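PDB 3GGY: vacuolar protein sorting-associated protein IST1 from Saccharomyces cerevisiae, which regulates recruitment of the ATPase Vps4 to the ESCRT-III complex during a late step of cargo sorting into multivesicular bodies. Local coordinates for residues E166-V169 and D170-K174. Numbering follows the deposited sequence.
Sequences EELV and DLYLK
L168 and Y172, one helical turn apart, run side by side in the same direction. Methyl CD1 of L168 lies 4.0 Å from both CE1 and CD1 of Y172, so the leucine branch meets one flank of the ring rather than the phenol end. In L168, CG stands anti to the backbone N and beside the carbonyl carbon (chi1 -178°), bending the side chain back toward the next turn, where Y172 stands. A looser apolar contact joins the same CD1 of L168 to CD2 of L171 at 4.3 Å.

V169 and L173 repeat the i to i+4 pairing on the buried side, where CG1 of V169 meets CD1 of L173 at 4.1 Å; compact, branched aliphatic groups suit this enclosed position. Beneath the side chains, four backbone hydrogen bonds fix the spacing: D170 N to E166 O, Y172 N to L168 O and L173 N to V169 O, each 2.9 Å, and L171 N to E167 O. The bond from L171 N to E167 O is 3.0 Å and the most bent, with 146° at the hydrogen.

E166 and E167 lie in the first turn and D170 follows at the start of the next; near the N-terminal end of the helix their negative charges would probably interact favourably with its dipole. The carboxylate of E166 also hydrogen-bonds H54. Further out, V169, Y172 and L173 all pack on V57 of helix 50-82, and L173 also reaches V41 of helix 8-46. Tyrosine suits its site because the ring of Y172 packs on L168 and V57 while its hydroxyl is satisfied by a hydrogen bond to D64.

The arrangement is that of an amphipathic alpha-helix, the opening turns of helix 166-179, laid against the long helical hairpin of the ESCRT-III-like N-terminal domain.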
# COMPACT_ATOMS: atom_id res chain seq x y z
N GLU A 166 15.97 11.05 11.08
CA GLU A 166 17.34 10.58 11.00
C GLU A 166 17.59 9.32 11.82
O GLU A 166 18.45 8.51 11.48
CB GLU A 166 18.31 11.68 11.42
CG GLU A 166 18.44 12.80 10.40
CD GLU A 166 18.78 12.29 9.01
OE1 GLU A 166 17.92 11.63 8.39
OE2 GLU A 166 19.91 12.54 8.54
N GLU A 167 16.84 9.16 12.91
CA GLU A 167 16.99 7.99 13.76
C GLU A 167 16.65 6.71 13.00
O GLU A 167 17.31 5.68 13.16
CB GLU A 167 16.10 8.10 15.00
CG GLU A 167 16.27 9.39 15.79
CD GLU A 167 15.47 10.54 15.21
OE1 GLU A 167 14.22 10.45 15.22
OE2 GLU A 167 16.07 11.53 14.74
N LEU A 168 15.62 6.78 12.16
CA LEU A 168 15.20 5.62 11.38
C LEU A 168 16.18 5.35 10.24
O LEU A 168 16.44 4.20 9.91
CB LEU A 168 13.79 5.83 10.81
CG LEU A 168 13.22 4.66 10.01
CD1 LEU A 168 13.19 3.41 10.86
CD2 LEU A 168 11.82 5.01 9.53
N VAL A 169 16.71 6.41 9.64
CA VAL A 169 17.68 6.24 8.57
C VAL A 169 18.91 5.57 9.16
O VAL A 169 19.46 4.63 8.57
CB VAL A 169 18.09 7.60 7.95
CG1 VAL A 169 19.22 7.40 6.96
CG2 VAL A 169 16.89 8.22 7.26
N ASP A 170 19.34 6.02 10.34
CA ASP A 170 20.50 5.43 10.99
C ASP A 170 20.25 3.97 11.31
O ASP A 170 21.14 3.13 11.17
CB ASP A 170 20.84 6.16 12.30
CG ASP A 170 21.43 7.54 12.06
OD1 ASP A 170 21.93 7.79 10.94
OD2 ASP A 170 21.41 8.36 13.01
N LEU A 171 19.03 3.66 11.73
CA LEU A 171 18.68 2.29 12.06
C LEU A 171 18.77 1.42 10.80
O LEU A 171 19.30 0.32 10.85
CB LEU A 171 17.26 2.22 12.64
CG LEU A 171 16.78 0.82 13.03
CD1 LEU A 171 17.71 0.24 14.09
CD2 LEU A 171 15.35 0.90 13.57
N TYR A 172 18.26 1.93 9.68
CA TYR A 172 18.33 1.18 8.43
C TYR A 172 19.78 0.94 8.00
O TYR A 172 20.13 -0.15 7.53
CB TYR A 172 17.60 1.94 7.31
CG TYR A 172 16.21 1.44 7.04
CD1 TYR A 172 15.23 1.46 8.03
CD2 TYR A 172 15.86 0.93 5.78
CE1 TYR A 172 13.94 0.98 7.78
CE2 TYR A 172 14.58 0.45 5.52
CZ TYR A 172 13.62 0.48 6.52
OH TYR A 172 12.36 0.00 6.27
N LEU A 173 20.62 1.95 8.16
CA LEU A 173 22.02 1.82 7.80
C LEU A 173 22.68 0.72 8.64
O LEU A 173 23.42 -0.11 8.11
CB LEU A 173 22.75 3.15 8.01
CG LEU A 173 22.37 4.24 7.00
CD1 LEU A 173 22.88 5.59 7.47
CD2 LEU A 173 22.94 3.88 5.64
N LYS A 174 22.38 0.71 9.93
CA LYS A 174 22.95 -0.29 10.82
C LYS A 174 22.47 -1.70 10.48
O LYS A 174 23.23 -2.66 10.55
CB LYS A 174 22.61 0.03 12.28
CG LYS A 174 23.22 1.33 12.78
CD LYS A 174 22.85 1.59 14.22
CE LYS A 174 23.41 2.92 14.70
NZ LYS A 174 23.04 3.20 16.12